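Local coordinates for protein myosin-17 (Arabidopsis thaliana, PDB 7KFL) that probably moves cargo along actin filaments as a plant class XI myosin, its globular tail forming the cargo-binding domain, at residues Leu88-Lys93 with Asp141-Val146; Lys93-Ala98 with Ala148-Leu153; Ala33-Lys38 with Gln135-Leu140; Asp28-Ala33 with Leu78-Thr83. One frame throughout, in Å; residues are numbered along the deposited sequence.

How the contacts relate
From the N terminus, the first loop to close is that of contact 4, returning helix 71-89 to the start of helix 31-43. Contact 3 opens on that same helix, sharing Ala33, and runs on to the segment preceding strand 146-147, so it crosses contact 4. Contact 1 opens at the end of helix 71-89, in series with contact 4 but crossing contact 3; a probable hydrogen bond of 2.7 Å between Thr91 OG1 and Tyr37 OH joins contacts 1 and 3. Contact 2 shares Lys93 with contact 1 and closes last, at helix 150-186, crossing contacts 1 and 3. Contacts 1 to 3 fasten the partly unmodelled 94-145 connection to helices 31-43, 71-89 and 150-186; contact 4 joins the first two.

Contact 1. Residues Leu88-Lys93 with Asp141-Val146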
# COMPACT_ATOMS: atom_id res chain seq x y z
N LEU A 88 19.56 -3.31 12.94
CA LEU A 88 19.53 -2.32 14.05
C LEU A 88 18.57 -2.80 15.15
O LEU A 88 18.94 -2.67 16.34
CB LEU A 88 19.10 -0.95 13.52
CG LEU A 88 20.08 -0.25 12.57
CD1 LEU A 88 19.60 1.16 12.27
CD2 LEU A 88 21.49 -0.22 13.14
N GLN A 89 17.40 -3.31 14.78
CA GLN A 89 16.34 -3.79 15.71
C GLN A 89 16.88 -4.93 16.58
O GLN A 89 16.50 -4.98 17.77
CB GLN A 89 15.10 -4.24 14.93
CG GLN A 89 14.01 -4.87 15.79
CD GLN A 89 13.37 -3.89 16.75
OE1 GLN A 89 13.38 -2.68 16.53
NE2 GLN A 89 12.79 -4.41 17.82
N ARG A 90 17.71 -5.81 16.02
CA ARG A 90 18.24 -7.03 16.69
C ARG A 90 19.61 -6.75 17.33
O ARG A 90 20.15 -7.67 17.96
CB ARG A 90 18.35 -8.18 15.69
CG ARG A 90 17.02 -8.69 15.16
CD ARG A 90 17.20 -9.84 14.19
NE ARG A 90 15.95 -10.29 13.58
CZ ARG A 90 15.85 -11.22 12.63
NH1 ARG A 90 16.92 -11.82 12.16
NH2 ARG A 90 14.66 -11.53 12.15
N THR A 91 20.15 -5.53 17.17
CA THR A 91 21.53 -5.15 17.61
C THR A 91 21.46 -4.13 18.76
O THR A 91 21.88 -4.49 19.88
CB THR A 91 22.34 -4.62 16.43
OG1 THR A 91 22.48 -5.68 15.48
CG2 THR A 91 23.71 -4.11 16.82
N LEU A 92 20.96 -2.92 18.49
CA LEU A 92 21.00 -1.76 19.42
C LEU A 92 20.18 -2.08 20.68
O LEU A 92 18.96 -2.28 20.55
CB LEU A 92 20.44 -0.51 18.72
CG LEU A 92 21.08 -0.13 17.39
CD1 LEU A 92 20.76 1.32 17.04
CD2 LEU A 92 22.58 -0.35 17.39
N LYS A 93 20.84 -2.12 21.85
CA LYS A 93 20.20 -2.11 23.19
C LYS A 93 19.99 -0.65 23.61
O LYS A 93 20.94 0.14 23.47
CB LYS A 93 21.06 -2.83 24.23
CG LYS A 93 20.94 -4.35 24.26
CD LYS A 93 21.91 -4.99 25.25
CE LYS A 93 21.88 -6.51 25.27
NZ LYS A 93 21.14 -7.04 26.44
N ASP A 141 28.75 -11.73 10.45
CA ASP A 141 29.02 -12.40 11.75
C ASP A 141 27.73 -12.37 12.58
O ASP A 141 27.13 -11.29 12.68
CB ASP A 141 30.18 -11.73 12.50
CG ASP A 141 30.56 -12.41 13.80
OD1 ASP A 141 30.58 -13.66 13.84
OD2 ASP A 141 30.84 -11.68 14.78
N ASP A 142 27.33 -13.53 13.13
CA ASP A 142 26.04 -13.71 13.85
C ASP A 142 25.83 -12.51 14.78
O ASP A 142 26.72 -12.25 15.62
CB ASP A 142 25.99 -15.05 14.60
CG ASP A 142 24.63 -15.72 14.56
OD1 ASP A 142 23.61 -15.00 14.58
OD2 ASP A 142 24.60 -16.97 14.51
N LEU A 143 24.70 -11.81 14.62
CA LEU A 143 24.42 -10.49 15.26
C LEU A 143 24.66 -10.58 16.77
O LEU A 143 24.17 -11.54 17.39
CB LEU A 143 22.97 -10.07 14.96
CG LEU A 143 22.60 -9.91 13.49
CD1 LEU A 143 21.15 -9.46 13.35
CD2 LEU A 143 23.53 -8.94 12.78
N ARG A 144 25.38 -9.60 17.33
CA ARG A 144 25.66 -9.47 18.78
C ARG A 144 25.21 -8.08 19.25
O ARG A 144 25.50 -7.10 18.54
CB ARG A 144 27.15 -9.73 19.07
CG ARG A 144 28.11 -8.81 18.33
CD ARG A 144 29.54 -9.31 18.35
NE ARG A 144 30.36 -8.63 17.35
CZ ARG A 144 30.83 -7.39 17.46
NH1 ARG A 144 30.58 -6.66 18.54
NH2 ARG A 144 31.56 -6.88 16.48
N GLN A 145 24.52 -8.02 20.39
CA GLN A 145 23.91 -6.79 20.96
C GLN A 145 25.01 -5.81 21.36
O GLN A 145 26.02 -6.26 21.94
CB GLN A 145 23.03 -7.13 22.17
CG GLN A 145 21.85 -8.03 21.85
CD GLN A 145 20.55 -7.27 21.73
OE1 GLN A 145 19.82 -7.09 22.70
NE2 GLN A 145 20.24 -6.83 20.52
N VAL A 146 24.83 -4.52 21.05
CA VAL A 146 25.70 -3.40 21.52
C VAL A 146 24.80 -2.37 22.21
O VAL A 146 23.72 -2.09 21.66
CB VAL A 146 26.52 -2.78 20.37
CG1 VAL A 146 27.08 -3.84 19.43
CG2 VAL A 146 25.73 -1.74 19.57
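The carbonyl oxygen of Thr91 is approached by three groups of the 141-146 segment. Val146 N gives it a hydrogen bond of 3.2 Å, coming from above the carbonyl plane (49° out of it), and Gln145 CA adds a CA-H...O contact of 3.3 Å to the same Thr91 O. Gln145 NE2 is nearer still, 2.9 Å from Thr91 O, but its angle is too poor for a hydrogen bond. The next rung is straighter: Lys93 N reaches Val146 O at 2.9 Å with an N-H...O angle of 175°. Val146 thus bonds to the residues on either side of Leu92, which is the register of a parallel bridge between Leu92 and Val146. Their side chains lie alongside each other and point the same way, with Leu92 CD2 4.1 Å from Val146 CG2; Phe46 touches both.

Gln145 works from beside the strand. A bend at chi2 carries its carboxamide back toward the helix end, where NE2 makes a weak bond of 2.7 Å to Arg90 O with an angle of only 121°. Across that side chain, at about a right angle, runs the aliphatic part of Lys93, whose CE comes within 3.3 Å of Gln145 OE1. Leu143 CD1 meets Arg90 CB at 3.9 Å, while the guanidinium leads away to Ser392 O. Thr91 OG1 is engaged by Leu87 O and Tyr37 OH rather than by this segment.

The pattern is that of a minimal two-stranded parallel sheet, 92-93 with 146-147, set two residues beyond the end of helix 71-89 in a mostly helical cargo-binding domain.

Contact 2. Residues Lys93-Ala98 with Ala148-Leu153; sequences KATGAA and AKYPAL
With chi1 at 64°, Thr95 OG1 sits between its own backbone N and carbonyl carbon, and this torsion turns the hydroxyl onto Ala148 O. The bond measures 2.7 Å from Thr95 OG1 to Ala148 O, with Thr95 as donor, and it lies in the carbonyl plane at a C=O...O angle of 157°. The companion bond, Ala148 N to Lys93 O at 3.0 Å, is likewise in plane. Ala148 is therefore held at both its N-H and its C=O, the first by backbone and the second by a side chain.

Leu153 comes up from the first turn of the helix and crosses Thr95 at a slant, its CD1 3.8 Å from Thr95 OG1. Tyr150 offers its ring edge: Thr95 O lies in the plane of the ring, 3.8 Å from CE1. Further out, Tyr150 OH is 3.3 Å from Gly96 CA, where the backbone turns with a positive phi of 71°.

Lys149, directly after the gripped alanine, occupies the N-cap position, and its backbone also bonds to that of Phe46. The arrangement is a strand-to-helix junction, in which the parallel pairing runs out and helix 150-186 begins.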
# COMPACT_ATOMS: atom_id res chain seq x y z
N LYS A 93 20.84 -2.12 21.85
CA LYS A 93 20.20 -2.11 23.19
C LYS A 93 19.99 -0.65 23.61
O LYS A 93 20.94 0.14 23.47
CB LYS A 93 21.06 -2.83 24.23
CG LYS A 93 20.94 -4.35 24.26
CD LYS A 93 21.91 -4.99 25.25
CE LYS A 93 21.88 -6.51 25.27
NZ LYS A 93 21.14 -7.04 26.44
N ALA A 94 18.79 -0.31 24.10
CA ALA A 94 18.39 1.06 24.49
C ALA A 94 19.13 1.48 25.76
O ALA A 94 19.33 0.62 26.65
CB ALA A 94 16.89 1.13 24.68
N THR A 95 19.53 2.76 25.84
CA THR A 95 20.26 3.37 26.98
C THR A 95 19.61 4.72 27.32
O THR A 95 18.93 5.29 26.45
CB THR A 95 21.75 3.53 26.69
OG1 THR A 95 21.92 4.43 25.59
CG2 THR A 95 22.43 2.21 26.36
N GLY A 96 19.83 5.20 28.55
CA GLY A 96 19.33 6.50 29.04
C GLY A 96 17.82 6.47 29.26
O GLY A 96 17.34 5.51 29.90
N ALA A 97 17.12 7.47 28.73
CA ALA A 97 15.66 7.69 28.92
C ALA A 97 14.89 6.39 28.66
O ALA A 97 14.06 6.03 29.51
CB ALA A 97 15.20 8.81 28.01
N ALA A 98 15.17 5.71 27.54
CA ALA A 98 14.42 4.52 27.05
C ALA A 98 14.85 3.26 27.81
O ALA A 98 15.31 2.31 27.15
CB ALA A 98 14.61 4.37 25.56
N ALA A 148 23.69 0.87 22.49
CA ALA A 148 23.72 2.01 21.55
C ALA A 148 23.72 3.33 22.33
O ALA A 148 22.92 3.45 23.28
CB ALA A 148 22.54 1.93 20.61
N LYS A 149 24.59 4.26 21.94
CA LYS A 149 24.62 5.65 22.46
C LYS A 149 23.59 6.49 21.69
O LYS A 149 22.97 5.94 20.77
CB LYS A 149 26.04 6.22 22.37
CG LYS A 149 27.09 5.49 23.21
CD LYS A 149 26.79 5.48 24.70
CE LYS A 149 27.83 4.74 25.51
NZ LYS A 149 27.68 3.27 25.39
N TYR A 150 23.43 7.76 22.06
CA TYR A 150 22.28 8.62 21.66
C TYR A 150 22.28 8.87 20.16
O TYR A 150 21.22 8.87 19.55
CB TYR A 150 22.24 9.90 22.50
CG TYR A 150 21.97 9.68 23.97
CD1 TYR A 150 21.09 8.70 24.39
CD2 TYR A 150 22.58 10.46 24.93
CE1 TYR A 150 20.83 8.49 25.73
CE2 TYR A 150 22.34 10.26 26.28
CZ TYR A 150 21.46 9.27 26.68
OH TYR A 150 21.20 9.07 28.01
N PRO A 151 23.44 9.10 19.50
CA PRO A 151 23.45 9.27 18.04
C PRO A 151 22.83 8.08 17.29
O PRO A 151 22.14 8.30 16.31
CB PRO A 151 24.95 9.39 17.70
CG PRO A 151 25.57 9.91 18.98
CD PRO A 151 24.78 9.26 20.09
N ALA A 152 23.08 6.86 17.78
CA ALA A 152 22.66 5.58 17.16
C ALA A 152 21.16 5.35 17.35
O ALA A 152 20.52 4.84 16.41
CB ALA A 152 23.47 4.45 17.74
N LEU A 153 20.61 5.69 18.52
CA LEU A 153 19.17 5.52 18.85
C LEU A 153 18.34 6.50 18.03
O LEU A 153 17.23 6.12 17.60
CB LEU A 153 18.95 5.72 20.35
CG LEU A 153 19.64 4.72 21.27
CD1 LEU A 153 19.48 5.13 22.73
CD2 LEU A 153 19.11 3.31 21.05

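Contact 3. Residues Ala33-Lys38 with Gln135-Leu140; sequences ACVIYK and QGLTKL
Helix 31-43 is tied here to the turn Gly136-Lys139, in the non-regular segment ahead of strand 146-147, by a lysine that reaches into a group of backbone carbonyls. From CG onward the Lys38 chain is fully extended, which carries NZ off the helix and into the turn. There it donates to Leu137 O at 2.7 Å and to Lys139 O at 2.6 Å. Neither bond follows a lone pair: NZ stands 63° out of the Leu137 carbonyl plane and 52° out of that of Lys139. Two carbonyls on one ammonium group probably steady the curl of the turn, and their partial negative charge would be expected to favour the protonated lysine.

One helical turn earlier, Cys34 packs against the same stretch of backbone. Its CB lies 3.4 Å from Leu137 O, so that oxygen receives the ammonium and also rests on the helix surface. Val35 CG2 touches Leu137 CG at 4.2 Å, and Lys38 CE lies 3.8 Å from Leu140 CB. The Thr138 hydroxyl has another partner, a weak bond to Asn26 OD1. Cys34 SG touches both Thr138 and Leu140, 3.8 Å from Thr138 CA and 4.1 Å from Leu140 CD2.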
# COMPACT_ATOMS: atom_id res chain seq x y z
N ALA A 33 22.83 -1.80 2.72
CA ALA A 33 22.42 -2.00 4.13
C ALA A 33 23.49 -2.82 4.87
O ALA A 33 23.81 -2.47 6.02
CB ALA A 33 21.07 -2.68 4.18
N CYS A 34 24.02 -3.87 4.23
CA CYS A 34 25.05 -4.77 4.80
C CYS A 34 26.39 -4.03 4.91
O CYS A 34 27.06 -4.18 5.95
CB CYS A 34 25.21 -6.04 3.96
SG CYS A 34 23.77 -7.13 4.03
N VAL A 35 26.76 -3.27 3.87
CA VAL A 35 28.01 -2.45 3.84
C VAL A 35 27.93 -1.39 4.94
O VAL A 35 28.92 -1.25 5.68
CB VAL A 35 28.21 -1.81 2.45
CG1 VAL A 35 29.26 -0.71 2.47
CG2 VAL A 35 28.57 -2.86 1.40
N ILE A 36 26.81 -0.67 5.04
CA ILE A 36 26.56 0.38 6.07
C ILE A 36 26.75 -0.24 7.46
O ILE A 36 27.60 0.26 8.22
CB ILE A 36 25.17 1.03 5.91
CG1 ILE A 36 25.12 1.98 4.71
CG2 ILE A 36 24.74 1.74 7.18
CD1 ILE A 36 23.72 2.30 4.24
N TYR A 37 26.00 -1.31 7.75
CA TYR A 37 25.95 -1.99 9.08
C TYR A 37 27.36 -2.38 9.53
O TYR A 37 27.70 -2.12 10.70
CB TYR A 37 25.06 -3.23 9.03
CG TYR A 37 24.96 -3.97 10.33
CD1 TYR A 37 24.40 -3.37 11.45
CD2 TYR A 37 25.44 -5.26 10.46
CE1 TYR A 37 24.32 -4.04 12.66
CE2 TYR A 37 25.36 -5.95 11.66
CZ TYR A 37 24.79 -5.34 12.77
OH TYR A 37 24.71 -6.00 13.96
N LYS A 38 28.15 -2.98 8.64
CA LYS A 38 29.49 -3.56 8.94
C LYS A 38 30.49 -2.44 9.27
O LYS A 38 31.23 -2.60 10.26
CB LYS A 38 29.97 -4.43 7.78
CG LYS A 38 29.25 -5.76 7.67
CD LYS A 38 29.89 -6.72 6.71
CE LYS A 38 29.30 -8.11 6.82
NZ LYS A 38 29.65 -8.93 5.63
N GLN A 135 35.60 -11.12 3.76
CA GLN A 135 34.43 -12.02 3.60
C GLN A 135 33.41 -11.40 2.63
O GLN A 135 33.61 -10.24 2.22
CB GLN A 135 33.80 -12.33 4.96
CG GLN A 135 33.18 -11.12 5.65
CD GLN A 135 32.73 -11.41 7.07
OE1 GLN A 135 33.00 -10.64 7.99
NE2 GLN A 135 32.05 -12.53 7.26
N GLY A 136 32.36 -12.17 2.29
CA GLY A 136 31.23 -11.73 1.45
C GLY A 136 30.43 -10.64 2.13
O GLY A 136 30.20 -10.76 3.35
N LEU A 137 30.01 -9.62 1.37
CA LEU A 137 29.39 -8.37 1.88
C LEU A 137 28.10 -8.70 2.65
O LEU A 137 27.89 -8.08 3.71
CB LEU A 137 29.10 -7.43 0.70
CG LEU A 137 30.26 -6.55 0.24
CD1 LEU A 137 31.60 -7.28 0.33
CD2 LEU A 137 30.03 -6.04 -1.17
N THR A 138 27.29 -9.63 2.15
CA THR A 138 25.95 -9.97 2.71
C THR A 138 26.06 -11.11 3.73
O THR A 138 25.06 -11.36 4.43
CB THR A 138 24.96 -10.29 1.58
OG1 THR A 138 25.51 -11.35 0.80
CG2 THR A 138 24.68 -9.09 0.71
N LYS A 139 27.22 -11.77 3.82
CA LYS A 139 27.55 -12.75 4.90
C LYS A 139 28.06 -11.97 6.11
O LYS A 139 29.19 -11.44 6.03
CB LYS A 139 28.59 -13.77 4.43
CG LYS A 139 29.13 -14.70 5.50
CD LYS A 139 28.06 -15.36 6.35
CE LYS A 139 28.62 -16.36 7.35
NZ LYS A 139 27.66 -16.63 8.44
N LEU A 140 27.29 -11.93 7.20
CA LEU A 140 27.59 -11.10 8.40
C LEU A 140 27.73 -12.00 9.63
O LEU A 140 26.91 -12.93 9.79
CB LEU A 140 26.51 -10.02 8.60
CG LEU A 140 25.16 -10.25 7.92
CD1 LEU A 140 24.27 -11.15 8.77
CD2 LEU A 140 24.46 -8.93 7.65

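Contact 4. Residues Asp28-Ala33 with Leu78-Thr83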
# COMPACT_ATOMS: atom_id res chain seq x y z
N ASP A 28 19.65 -12.70 -2.13
CA ASP A 28 18.37 -11.94 -2.11
C ASP A 28 18.48 -10.79 -1.10
O ASP A 28 17.41 -10.31 -0.64
CB ASP A 28 17.19 -12.87 -1.82
CG ASP A 28 17.24 -13.54 -0.45
OD1 ASP A 28 18.36 -13.85 0.01
OD2 ASP A 28 16.16 -13.74 0.14
N LYS A 29 19.70 -10.34 -0.79
CA LYS A 29 20.00 -9.41 0.33
C LYS A 29 20.50 -8.08 -0.23
O LYS A 29 21.36 -8.06 -1.11
CB LYS A 29 21.01 -10.05 1.28
CG LYS A 29 20.82 -11.54 1.51
CD LYS A 29 21.55 -12.08 2.72
CE LYS A 29 21.44 -13.59 2.86
NZ LYS A 29 20.32 -13.98 3.75
N PRO A 30 19.98 -6.93 0.26
CA PRO A 30 20.44 -5.61 -0.16
C PRO A 30 21.88 -5.37 0.33
O PRO A 30 22.15 -5.59 1.50
CB PRO A 30 19.44 -4.64 0.49
CG PRO A 30 18.27 -5.52 0.88
CD PRO A 30 18.92 -6.83 1.27
N VAL A 31 22.76 -4.93 -0.57
CA VAL A 31 24.23 -4.84 -0.30
C VAL A 31 24.52 -3.59 0.55
O VAL A 31 25.26 -3.74 1.54
CB VAL A 31 25.05 -4.85 -1.60
CG1 VAL A 31 26.50 -4.47 -1.36
CG2 VAL A 31 24.96 -6.20 -2.29
N ALA A 32 23.96 -2.43 0.19
CA ALA A 32 24.26 -1.12 0.83
C ALA A 32 23.96 -1.19 2.34
O ALA A 32 24.79 -0.70 3.12
CB ALA A 32 23.49 -0.01 0.16
N ALA A 33 22.83 -1.80 2.72
CA ALA A 33 22.42 -2.00 4.13
C ALA A 33 23.49 -2.82 4.87
O ALA A 33 23.81 -2.47 6.02
CB ALA A 33 21.07 -2.68 4.18
N LEU A 78 13.78 1.22 -0.12
CA LEU A 78 12.79 0.48 0.72
C LEU A 78 13.43 -0.84 1.17
O LEU A 78 13.44 -1.10 2.39
CB LEU A 78 11.51 0.22 -0.07
CG LEU A 78 10.43 -0.53 0.70
CD1 LEU A 78 9.65 0.41 1.60
CD2 LEU A 78 9.49 -1.27 -0.24
N SER A 79 13.94 -1.62 0.22
CA SER A 79 14.56 -2.95 0.46
C SER A 79 15.77 -2.82 1.39
O SER A 79 15.92 -3.66 2.29
CB SER A 79 14.94 -3.62 -0.84
OG SER A 79 15.25 -4.99 -0.63
N ASN A 80 16.59 -1.78 1.19
CA ASN A 80 17.83 -1.52 1.98
C ASN A 80 17.47 -1.05 3.39
O ASN A 80 18.05 -1.58 4.35
CB ASN A 80 18.74 -0.51 1.28
CG ASN A 80 19.72 -1.19 0.34
OD1 ASN A 80 20.70 -1.78 0.78
ND2 ASN A 80 19.45 -1.13 -0.96
N SER A 81 16.56 -0.07 3.51
CA SER A 81 16.12 0.51 4.81
C SER A 81 15.54 -0.60 5.69
O SER A 81 15.90 -0.66 6.88
CB SER A 81 15.14 1.63 4.61
OG SER A 81 15.70 2.63 3.78
N ALA A 82 14.67 -1.44 5.12
CA ALA A 82 14.00 -2.56 5.82
C ALA A 82 15.06 -3.50 6.41
O ALA A 82 14.93 -3.85 7.60
CB ALA A 82 13.07 -3.28 4.87
N THR A 83 16.07 -3.88 5.61
CA THR A 83 17.15 -4.82 6.02
C THR A 83 18.04 -4.16 7.07
O THR A 83 18.40 -4.85 8.05
CB THR A 83 17.95 -5.31 4.81
OG1 THR A 83 17.03 -5.85 3.86
CG2 THR A 83 18.97 -6.37 5.17
O HOH W 1 22.22 -2.52 -2.30
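Pro30, whose ring is pressed against helix 71-89, can be followed atom by atom. Its CB lies 3.1 Å from Asn80 OD1, against the end of the carboxamide. CG goes deeper, 3.2 Å from Thr83 OG1 and 3.3 Å from Ser79 O, with the Ser79 hydroxyl also close by. CD closes the ring over Thr83, meeting both OG1 and the methyl CG2. The CG-CD edge of the Pro30 ring thus faces the Thr83 side chain, and the threonine oxygen is oriented by its own helix: Thr83 OG1 donates to Ser79 O at 2.9 Å, with a C=O...O angle of 161°. Ser79 OG is turned elsewhere, to Asn232 O.

Beyond the proline the chain enters helix 31-43, and Asn80 follows it there. Its OD1 accepts the backbone N-H of Ala33 at 2.9 Å, with an N-H...O angle of 148° and the donor tilted 21° from the carboxamide plane. The methyl of Ala32 packs on that oxygen as well, with CB 3.4 Å from Asn80 OD1. A water accepts from Ala32 N at 3.0 Å and, weakly, from Asn80 ND2. ND2 also bonds to Tyr76 O; with OD1 on Ala33 N, this leaves the carboxamide little freedom to flip.

In this buried place, then, the early amides of helix 31-43 are met by a side-chain oxygen and a water. The partial negative charge of OD1 probably suits the positive end of the helix dipole.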